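Local coordinates for IPT/TIG domain-containing protein (PDB 3TC9), which is of unknown function but probably serves as an auxiliary nutrient-binding protein, combining a six-bladed beta-propeller with an immunoglobulin-like domain, at residues 232-237 / 297-302; 261-266 / 303-308; 144-149 / 184-189. All blocks are in the same frame, centred on the assembly; numbering follows the deposited sequence.

Contact 1: residues 232-237 / 297-302; sequences ETHPIN and SDYDWK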
loop_
_atom_site.group_PDB
_atom_site.type_symbol
_atom_site.label_atom_id
_atom_site.label_comp_id
_atom_site.label_asym_id
_atom_site.label_seq_id
_atom_site.Cartn_x
_atom_site.Cartn_y
_atom_site.Cartn_z
ATOM N N GLU B 232 25.351 -11.124 -7.298
ATOM C CA GLU B 232 23.905 -10.934 -7.341
ATOM C C GLU B 232 23.332 -11.635 -8.569
ATOM O O GLU B 232 23.909 -11.532 -9.647
ATOM C CB GLU B 232 23.594 -9.421 -7.362
ATOM C CG GLU B 232 22.181 -8.997 -7.730
ATOM C CD GLU B 232 21.084 -9.115 -6.688
ATOM O OE1 GLU B 232 20.964 -10.194 -6.059
ATOM O OE2 GLU B 232 20.273 -8.162 -6.591
ATOM N N THR B 233 22.206 -12.342 -8.402
ATOM C CA THR B 233 21.530 -13.013 -9.505
ATOM C C THR B 233 20.466 -12.102 -10.108
ATOM O O THR B 233 19.920 -11.261 -9.394
ATOM C CB THR B 233 20.896 -14.332 -9.035
ATOM O OG1 THR B 233 20.143 -14.088 -7.848
ATOM C CG2 THR B 233 21.913 -15.428 -8.806
ATOM N N HIS B 234 20.155 -12.275 -11.414
ATOM C CA HIS B 234 19.072 -11.534 -12.075
ATOM C C HIS B 234 17.737 -12.111 -11.559
ATOM O O HIS B 234 17.585 -13.339 -11.545
ATOM C CB HIS B 234 19.176 -11.578 -13.606
ATOM C CG HIS B 234 18.177 -10.684 -14.272
ATOM N ND1 HIS B 234 16.931 -11.145 -14.638
ATOM C CD2 HIS B 234 18.245 -9.363 -14.540
ATOM C CE1 HIS B 234 16.294 -10.107 -15.149
ATOM N NE2 HIS B 234 17.047 -9.013 -15.119
ATOM N N PRO B 235 16.779 -11.281 -11.075
ATOM C CA PRO B 235 15.571 -11.858 -10.458
ATOM C C PRO B 235 14.619 -12.582 -11.412
ATOM O O PRO B 235 13.762 -13.339 -10.925
ATOM C CB PRO B 235 14.892 -10.649 -9.788
ATOM C CG PRO B 235 15.388 -9.463 -10.537
ATOM C CD PRO B 235 16.796 -9.802 -10.951
ATOM N N ILE B 236 14.772 -12.406 -12.740
ATOM C CA ILE B 236 13.895 -13.065 -13.702
ATOM C C ILE B 236 14.660 -14.158 -14.487
ATOM O O ILE B 236 14.151 -15.282 -14.608
ATOM C CB ILE B 236 13.219 -12.020 -14.646
ATOM C CG1 ILE B 236 12.578 -10.818 -13.882
ATOM C CG2 ILE B 236 12.274 -12.660 -15.712
ATOM C CD1 ILE B 236 11.377 -11.090 -12.949
ATOM N N ASN B 237 15.847 -13.837 -15.030
ATOM C CA ASN B 237 16.616 -14.774 -15.859
ATOM C C ASN B 237 17.619 -15.657 -15.061
ATOM O O ASN B 237 18.124 -16.634 -15.610
ATOM C CB ASN B 237 17.317 -14.031 -17.001
ATOM C CG ASN B 237 16.376 -13.424 -18.034
ATOM O OD1 ASN B 237 15.278 -13.928 -18.297
ATOM N ND2 ASN B 237 16.779 -12.324 -18.648
ATOM N N SER B 297 22.749 0.557 -14.059
ATOM C CA SER B 297 23.067 -0.256 -15.235
ATOM C C SER B 297 21.770 -0.872 -15.743
ATOM O O SER B 297 21.167 -1.707 -15.065
ATOM C CB SER B 297 24.100 -1.321 -14.894
ATOM O OG SER B 297 24.250 -2.220 -15.976
ATOM N N ASP B 298 21.308 -0.420 -16.908
ATOM C CA ASP B 298 20.075 -0.927 -17.504
ATOM C C ASP B 298 20.282 -2.346 -18.015
ATOM O O ASP B 298 21.356 -2.683 -18.518
ATOM C CB ASP B 298 19.573 -0.005 -18.631
ATOM C CG ASP B 298 18.971 1.308 -18.148
ATOM O OD1 ASP B 298 18.464 1.351 -16.986
ATOM O OD2 ASP B 298 18.977 2.288 -18.937
ATOM N N TYR B 299 19.254 -3.183 -17.849
ATOM C CA TYR B 299 19.299 -4.560 -18.309
ATOM C C TYR B 299 18.815 -4.668 -19.757
ATOM O O TYR B 299 17.740 -4.157 -20.077
ATOM C CB TYR B 299 18.451 -5.440 -17.399
ATOM C CG TYR B 299 18.654 -6.914 -17.632
ATOM C CD1 TYR B 299 19.807 -7.556 -17.189
ATOM C CD2 TYR B 299 17.671 -7.683 -18.244
ATOM C CE1 TYR B 299 19.979 -8.923 -17.349
ATOM C CE2 TYR B 299 17.842 -9.053 -18.435
ATOM C CZ TYR B 299 18.994 -9.668 -17.976
ATOM O OH TYR B 299 19.154 -11.015 -18.113
ATOM N N ASP B 300 19.608 -5.321 -20.623
ATOM C CA ASP B 300 19.231 -5.585 -22.020
ATOM C C ASP B 300 18.563 -6.966 -22.041
ATOM O O ASP B 300 19.229 -7.990 -21.869
ATOM C CB ASP B 300 20.466 -5.504 -22.947
ATOM C CG ASP B 300 20.203 -5.585 -24.450
ATOM O OD1 ASP B 300 19.107 -6.076 -24.852
ATOM O OD2 ASP B 300 21.103 -5.186 -25.230
ATOM N N TRP B 301 17.234 -6.980 -22.182
ATOM C CA TRP B 301 16.449 -8.213 -22.138
ATOM C C TRP B 301 16.714 -9.122 -23.332
ATOM O O TRP B 301 16.559 -10.339 -23.212
ATOM C CB TRP B 301 14.954 -7.889 -22.015
ATOM C CG TRP B 301 14.597 -7.310 -20.672
ATOM C CD1 TRP B 301 14.579 -5.990 -20.330
ATOM C CD2 TRP B 301 14.268 -8.040 -19.475
ATOM N NE1 TRP B 301 14.200 -5.846 -19.012
ATOM C CE2 TRP B 301 14.002 -7.089 -18.464
ATOM C CE3 TRP B 301 14.133 -9.409 -19.170
ATOM C CZ2 TRP B 301 13.608 -7.456 -17.177
ATOM C CZ3 TRP B 301 13.756 -9.772 -17.886
ATOM C CH2 TRP B 301 13.495 -8.803 -16.907
ATOM N N LYS B 302 17.160 -8.547 -24.448
ATOM C CA LYS B 302 17.464 -9.300 -25.654
ATOM C C LYS B 302 18.790 -10.055 -25.545
ATOM O O LYS B 302 18.896 -11.178 -26.040
ATOM C CB LYS B 302 17.487 -8.362 -26.863
ATOM C CG LYS B 302 16.109 -8.069 -27.439
ATOM C CD LYS B 302 16.176 -7.839 -28.973
ATOM C CE LYS B 302 16.054 -9.118 -29.806
ATOM N NZ LYS B 302 16.998 -9.151 -30.961
HETATM O O HOH W 1 15.346 -11.874 -21.325
#
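His234 and Tyr299 lay their rings face to face, with centroids 3.8 Å apart and planes 23° from parallel. The imidazole is displaced little: its NE2 hangs over the middle of the phenol, while CD2 approaches CE1 of Tyr299 to 3.3 Å. His234 extends its ring away from its own backbone N (chi1 -173°), and Tyr299 does the same from strand 293-300, which brings the two side chains together from opposite directions. Both nitrogens of His234 are engaged, which fixes the rotation of the ring: ND1 accepts in the ring plane from the backbone N of Asn237 at 2.9 Å, and NE2 bonds to the carbonyl of Gly281. Trp301 completes an aromatic cluster. In an offset edge-to-face pair, the edge of His234 is turned toward the indole face, with CE1 3.6 Å from CH2 of Trp301; the edge of Tyr299 meets an indole face as well.

The cluster spans two adjacent blades of the propeller, joining the turn after the first strand of one sheet, 231-233, to the end of the third strand of the next, 293-300. Also tightly held is the phenol oxygen, which takes a nearly straight bond from Asn237 ND2 to Tyr299 OH (2.8 Å, 172°), lying in the plane of the Asn237 amide, and which bonds as well to the carboxylate of Glu239.

Toward the surface the contact becomes looser. Ile236 merely leans on the rim of the exposed indole, its CG1 3.7 Å from CH2 of Trp301. At the edge of the indole, near its plane, a water bridges the two segments, accepting from Asn237 ND2 at 3.1 Å and donating to the backbone O of Trp301 at 2.7 Å.

Contact 2: residues 261-266 / 303-308; sequences TPLFTI and TKRLTT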
loop_
_atom_site.group_PDB
_atom_site.type_symbol
_atom_site.label_atom_id
_atom_site.label_comp_id
_atom_site.label_asym_id
_atom_site.label_seq_id
_atom_site.Cartn_x
_atom_site.Cartn_y
_atom_site.Cartn_z
ATOM N N THR B 261 31.652 -14.619 -18.350
ATOM C CA THR B 261 31.877 -13.633 -19.386
ATOM C C THR B 261 32.263 -12.321 -18.737
ATOM O O THR B 261 31.487 -11.808 -17.928
ATOM C CB THR B 261 30.618 -13.488 -20.268
ATOM O OG1 THR B 261 30.244 -14.774 -20.761
ATOM C CG2 THR B 261 30.815 -12.526 -21.439
ATOM N N PRO B 262 33.432 -11.724 -19.075
ATOM C CA PRO B 262 33.735 -10.374 -18.541
ATOM C C PRO B 262 32.830 -9.369 -19.272
ATOM O O PRO B 262 32.658 -9.475 -20.496
ATOM C CB PRO B 262 35.228 -10.179 -18.846
ATOM C CG PRO B 262 35.685 -11.452 -19.536
ATOM C CD PRO B 262 34.469 -12.163 -20.032
ATOM N N LEU B 263 32.181 -8.449 -18.539
ATOM C CA LEU B 263 31.225 -7.545 -19.187
ATOM C C LEU B 263 31.780 -6.153 -19.480
ATOM O O LEU B 263 31.920 -5.782 -20.650
ATOM C CB LEU B 263 29.944 -7.435 -18.353
ATOM C CG LEU B 263 28.696 -8.139 -18.896
ATOM C CD1 LEU B 263 29.010 -9.497 -19.512
ATOM C CD2 LEU B 263 27.657 -8.281 -17.812
ATOM N N PHE B 264 32.037 -5.370 -18.434
ATOM C CA PHE B 264 32.531 -3.998 -18.545
ATOM C C PHE B 264 33.245 -3.606 -17.275
ATOM O O PHE B 264 33.002 -4.185 -16.216
ATOM C CB PHE B 264 31.374 -2.995 -18.831
ATOM C CG PHE B 264 30.107 -3.180 -18.017
ATOM C CD1 PHE B 264 30.028 -2.729 -16.704
ATOM C CD2 PHE B 264 28.986 -3.786 -18.572
ATOM C CE1 PHE B 264 28.860 -2.913 -15.954
ATOM C CE2 PHE B 264 27.822 -3.967 -17.818
ATOM C CZ PHE B 264 27.771 -3.531 -16.516
ATOM N N THR B 265 34.114 -2.603 -17.397
ATOM C CA THR B 265 34.868 -1.968 -16.317
ATOM C C THR B 265 34.036 -0.722 -15.908
ATOM O O THR B 265 33.425 -0.096 -16.790
ATOM C CB THR B 265 36.300 -1.689 -16.869
ATOM O OG1 THR B 265 37.199 -2.681 -16.379
ATOM C CG2 THR B 265 36.823 -0.282 -16.589
ATOM N N ILE B 266 33.990 -0.371 -14.605
ATOM C CA ILE B 266 33.223 0.803 -14.163
ATOM C C ILE B 266 33.996 2.096 -14.481
ATOM O O ILE B 266 33.443 2.974 -15.150
ATOM C CB ILE B 266 32.804 0.746 -12.654
ATOM C CG1 ILE B 266 31.949 -0.520 -12.312
ATOM C CG2 ILE B 266 32.100 2.052 -12.198
ATOM C CD1 ILE B 266 30.716 -0.829 -13.192
ATOM N N THR B 303 19.807 -9.441 -24.936
ATOM C CA THR B 303 21.125 -10.069 -24.798
ATOM C C THR B 303 21.266 -10.740 -23.421
ATOM O O THR B 303 22.250 -11.445 -23.177
ATOM C CB THR B 303 22.228 -9.044 -25.036
ATOM O OG1 THR B 303 22.196 -8.094 -23.978
ATOM C CG2 THR B 303 22.095 -8.339 -26.384
ATOM N N LYS B 304 20.271 -10.519 -22.531
ATOM C CA LYS B 304 20.209 -11.037 -21.159
ATOM C C LYS B 304 21.486 -10.607 -20.397
ATOM O O LYS B 304 22.122 -11.425 -19.735
ATOM C CB LYS B 304 19.969 -12.568 -21.129
ATOM C CG LYS B 304 18.597 -12.945 -21.683
ATOM C CD LYS B 304 18.249 -14.408 -21.514
ATOM C CE LYS B 304 16.966 -14.732 -22.243
ATOM N NZ LYS B 304 16.387 -16.028 -21.800
ATOM N N ARG B 305 21.850 -9.299 -20.520
ATOM C CA ARG B 305 23.034 -8.696 -19.896
ATOM C C ARG B 305 22.811 -7.299 -19.367
ATOM O O ARG B 305 22.047 -6.516 -19.948
ATOM C CB ARG B 305 24.174 -8.582 -20.913
ATOM C CG ARG B 305 24.915 -9.865 -21.221
ATOM C CD ARG B 305 25.704 -9.685 -22.491
ATOM N NE ARG B 305 26.356 -10.924 -22.909
ATOM C CZ ARG B 305 27.535 -10.977 -23.522
ATOM N NH1 ARG B 305 28.213 -9.861 -23.772
ATOM N NH2 ARG B 305 28.050 -12.145 -23.882
ATOM N N LEU B 306 23.557 -6.953 -18.304
ATOM C CA LEU B 306 23.624 -5.603 -17.793
ATOM C C LEU B 306 24.396 -4.786 -18.829
ATOM O O LEU B 306 25.239 -5.346 -19.543
ATOM C CB LEU B 306 24.330 -5.589 -16.431
ATOM C CG LEU B 306 23.477 -5.901 -15.205
ATOM C CD1 LEU B 306 24.339 -5.937 -13.955
ATOM C CD2 LEU B 306 22.360 -4.896 -15.042
ATOM N N THR B 307 24.110 -3.496 -18.963
ATOM C CA THR B 307 24.812 -2.689 -19.977
ATOM C C THR B 307 25.589 -1.551 -19.307
ATOM O O THR B 307 25.451 -1.351 -18.103
ATOM C CB THR B 307 23.803 -2.156 -21.006
ATOM O OG1 THR B 307 22.851 -1.328 -20.336
ATOM C CG2 THR B 307 23.093 -3.263 -21.775
ATOM N N THR B 308 26.371 -0.791 -20.096
ATOM C CA THR B 308 27.218 0.350 -19.698
ATOM C C THR B 308 26.506 1.229 -18.665
ATOM O O THR B 308 25.455 1.797 -18.985
ATOM C CB THR B 308 27.644 1.184 -20.946
ATOM O OG1 THR B 308 28.135 0.304 -21.959
ATOM C CG2 THR B 308 28.698 2.242 -20.620
#
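The ring of Phe264 drives its edge against backbone carbonyls of segment 303-308, in the next blade, with CE2 lying 3.4 Å from the carbonyl O of Leu306 and 3.5 Å from that of Thr307. The Leu306 oxygen lies near the plane of the ring, where the weakly positive rim hydrogens can meet it. To get there the side chain adopts the crowded position, CG between the backbone N and the carbonyl carbon (chi1 44°). Its CZ also packs on CB of Leu306 at 4.0 Å.

Leu263 and Phe264, though consecutive, both head for segment 303-308, and both pair with Val250 on the adjoining strand, an irregularity like that of a beta bulge. CD2 of Leu263 approaches the Leu306 carbonyl O at 4.2 Å, while its CD1 lies over a face of the Arg305 guanidinium, 4.3 Å from NH1. Arg305, extended from CG to NE, reaches along the surface until NH2 stands 3.7 Å from CG2 of Thr261, the two side chains crossing at about a right angle. These are van der Waals contacts, and no hydrogen bond joins the two segments.

Inward, Leu306 carries the packing on to Ile275, Phe277 and Tyr241. Just before it the hairpin is closed by a G1 beta bulge, in which Lys304, with a positive phi of 56°, and Arg305 both face Asp300. The touching parts run only 21° from parallel, yet they belong to separate sheets: these are the fourth, outermost strands of two sheets that pack face to face through their side chains, as successive blades of a beta-propeller do.

Contact 3: residues 144-149 / 184-189; sequences FDPKNH and ICWTHE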
loop_
_atom_site.group_PDB
_atom_site.type_symbol
_atom_site.label_atom_id
_atom_site.label_comp_id
_atom_site.label_asym_id
_atom_site.label_seq_id
_atom_site.Cartn_x
_atom_site.Cartn_y
_atom_site.Cartn_z
ATOM N N PHE B 144 16.310 -12.515 3.148
ATOM C CA PHE B 144 15.266 -13.478 3.468
ATOM C C PHE B 144 15.370 -14.679 2.547
ATOM O O PHE B 144 15.793 -14.549 1.401
ATOM C CB PHE B 144 13.867 -12.834 3.318
ATOM C CG PHE B 144 13.407 -12.100 4.543
ATOM C CD1 PHE B 144 13.034 -12.797 5.695
ATOM C CD2 PHE B 144 13.377 -10.704 4.569
ATOM C CE1 PHE B 144 12.649 -12.115 6.847
ATOM C CE2 PHE B 144 12.983 -10.018 5.724
ATOM C CZ PHE B 144 12.625 -10.730 6.853
ATOM N N ASP B 145 14.952 -15.840 3.029
ATOM C CA ASP B 145 14.848 -17.016 2.184
ATOM C C ASP B 145 13.615 -16.780 1.289
ATOM O O ASP B 145 12.535 -16.521 1.835
ATOM C CB ASP B 145 14.712 -18.284 3.050
ATOM C CG ASP B 145 14.543 -19.602 2.311
ATOM O OD1 ASP B 145 14.260 -19.577 1.085
ATOM O OD2 ASP B 145 14.649 -20.661 2.966
ATOM N N PRO B 146 13.750 -16.780 -0.068
ATOM C CA PRO B 146 12.570 -16.524 -0.917
ATOM C C PRO B 146 11.438 -17.543 -0.724
ATOM O O PRO B 146 10.285 -17.201 -0.992
ATOM C CB PRO B 146 13.144 -16.605 -2.344
ATOM C CG PRO B 146 14.612 -16.354 -2.187
ATOM C CD PRO B 146 14.951 -17.021 -0.897
ATOM N N LYS B 147 11.753 -18.768 -0.237
ATOM C CA LYS B 147 10.765 -19.834 -0.022
ATOM C C LYS B 147 10.294 -19.905 1.426
ATOM O O LYS B 147 9.406 -20.700 1.750
ATOM C CB LYS B 147 11.336 -21.197 -0.447
ATOM C CG LYS B 147 11.750 -21.297 -1.914
ATOM C CD LYS B 147 10.566 -21.412 -2.846
ATOM C CE LYS B 147 10.980 -21.735 -4.249
ATOM N NZ LYS B 147 9.857 -21.481 -5.163
ATOM N N ASN B 148 10.892 -19.099 2.306
ATOM C CA ASN B 148 10.493 -19.082 3.711
ATOM C C ASN B 148 10.760 -17.709 4.305
ATOM O O ASN B 148 11.884 -17.404 4.697
ATOM C CB ASN B 148 11.193 -20.179 4.516
ATOM C CG ASN B 148 10.587 -20.412 5.873
ATOM O OD1 ASN B 148 9.775 -19.626 6.383
ATOM N ND2 ASN B 148 10.952 -21.517 6.483
ATOM N N HIS B 149 9.697 -16.900 4.401
ATOM C CA HIS B 149 9.757 -15.555 4.931
ATOM C C HIS B 149 9.967 -15.535 6.467
ATOM O O HIS B 149 10.118 -14.450 7.061
ATOM C CB HIS B 149 8.512 -14.748 4.524
ATOM C CG HIS B 149 8.767 -13.273 4.537
ATOM N ND1 HIS B 149 9.735 -12.696 3.723
ATOM C CD2 HIS B 149 8.231 -12.316 5.321
ATOM C CE1 HIS B 149 9.736 -11.411 4.032
ATOM N NE2 HIS B 149 8.849 -11.137 4.989
ATOM N N ILE B 184 24.990 -12.263 -0.005
ATOM C CA ILE B 184 24.075 -13.391 -0.128
ATOM C C ILE B 184 23.153 -13.119 -1.275
ATOM O O ILE B 184 22.521 -12.050 -1.329
ATOM C CB ILE B 184 23.199 -13.678 1.138
ATOM C CG1 ILE B 184 23.934 -13.566 2.450
ATOM C CG2 ILE B 184 22.368 -14.988 1.012
ATOM C CD1 ILE B 184 23.099 -12.891 3.507
ATOM N N CYS B 185 23.010 -14.101 -2.151
ATOM C CA CYS B 185 21.986 -14.072 -3.178
ATOM C C CYS B 185 21.516 -15.512 -3.433
ATOM O O CYS B 185 22.017 -16.453 -2.804
ATOM C CB CYS B 185 22.399 -13.334 -4.451
ATOM S SG CYS B 185 23.832 -14.028 -5.312
ATOM N N TRP B 186 20.452 -15.655 -4.211
ATOM C CA TRP B 186 19.794 -16.935 -4.400
ATOM C C TRP B 186 19.652 -17.270 -5.854
ATOM O O TRP B 186 19.495 -16.372 -6.687
ATOM C CB TRP B 186 18.396 -16.883 -3.755
ATOM C CG TRP B 186 18.419 -16.524 -2.293
ATOM C CD1 TRP B 186 18.462 -15.270 -1.747
ATOM C CD2 TRP B 186 18.419 -17.440 -1.193
ATOM N NE1 TRP B 186 18.487 -15.350 -0.373
ATOM C CE2 TRP B 186 18.467 -16.671 -0.005
ATOM C CE3 TRP B 186 18.390 -18.839 -1.095
ATOM C CZ2 TRP B 186 18.483 -17.259 1.263
ATOM C CZ3 TRP B 186 18.398 -19.414 0.163
ATOM C CH2 TRP B 186 18.429 -18.627 1.322
ATOM N N THR B 187 19.652 -18.577 -6.157
ATOM C CA THR B 187 19.395 -19.083 -7.501
ATOM C C THR B 187 17.909 -18.851 -7.746
ATOM O O THR B 187 17.134 -18.746 -6.778
ATOM C CB THR B 187 19.813 -20.545 -7.622
ATOM O OG1 THR B 187 19.137 -21.288 -6.609
ATOM C CG2 THR B 187 21.313 -20.742 -7.503
ATOM N N HIS B 188 17.509 -18.721 -9.016
ATOM C CA HIS B 188 16.119 -18.439 -9.363
ATOM C C HIS B 188 15.123 -19.382 -8.684
ATOM O O HIS B 188 14.069 -18.915 -8.244
ATOM C CB HIS B 188 15.892 -18.431 -10.879
ATOM C CG HIS B 188 14.548 -17.868 -11.249
ATOM N ND1 HIS B 188 13.600 -18.639 -11.898
ATOM C CD2 HIS B 188 13.994 -16.658 -10.959
ATOM C CE1 HIS B 188 12.520 -17.877 -12.005
ATOM N NE2 HIS B 188 12.696 -16.689 -11.429
ATOM N N GLU B 189 15.460 -20.680 -8.569
ATOM C CA GLU B 189 14.578 -21.671 -7.947
ATOM C C GLU B 189 14.724 -21.693 -6.394
ATOM O O GLU B 189 13.886 -22.285 -5.710
ATOM C CB GLU B 189 14.777 -23.067 -8.562
ATOM C CG GLU B 189 16.113 -23.733 -8.256
ATOM C CD GLU B 189 17.382 -23.224 -8.919
ATOM O OE1 GLU B 189 17.302 -22.469 -9.919
ATOM O OE2 GLU B 189 18.469 -23.604 -8.427
#
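Pro146 and Trp186 face each other with their CA atoms 8.0 Å apart, where the two segments run nearly parallel, 12° from a common direction. Pro146 lies within a type I turn from Asp145 to Asn148, which folds segment 144-149 back. Asp145 also makes an Asx turn: its OD1 accepts the backbone N of Lys147 at 2.9 Å, from above the carboxylate plane, and forms a salt bridge with Arg212.

The turn presents a broad surface to the indole. CD of Pro146 sits over the five-membered ring of Trp186, 3.6 Å from its centroid and 14° off the normal, in a CH-pi contact. Farther along the same face, CA of Asp145 is 3.8 Å from CZ2, and the nearly parallel Asp145 carboxylate brings OD1 over the rim. The indole NE1 passes 3.3 Å from the carbonyl O of Phe144 at a poor angle and instead bonds to the hydroxyl of Ser143, which fixes the turn of the ring. Were Trp186 cut back to an alanine here, a gap would probably open beneath Pro146 and Asp145, and the Ser143 hydroxyl would lose this donor. Nearer the solvent, Lys147 bends at its second torsion (chi2 -75°) and lays CE 3.3 Å from the backbone O of Glu189.

The two segments continue strands 141-145 and 181-186, each at the margin of its own sheet in adjacent propeller blades. Phe216 meets the indole at about a right angle, Met193 packs on it from strand 192-197, and on the far flank Phe144 leans on Val405 of strand 401-407.

How the contacts relate
From the N terminus, contact 3 comes first, closing a loop of 34 residues between the margins of two sheets in adjacent propeller blades, before the others begin. Contact 1 then spans 59 residues, joining the next blade to the one after it. Contact 2, with 36 residues between its segments, opens inside that span and closes beyond it, so contacts 1 and 2 cross along the chain and fasten the same two blades. They meet directly: Ser297 OG lies 2.6 Å from Thr307 O across neighbouring strands. Contact 1 also reaches contact 3, Thr233 OG1 lying 2.6 Å from Trp186 O, whereas contacts 2 and 3 stay about 11 Å apart at their nearest atoms. Together they link four successive blades.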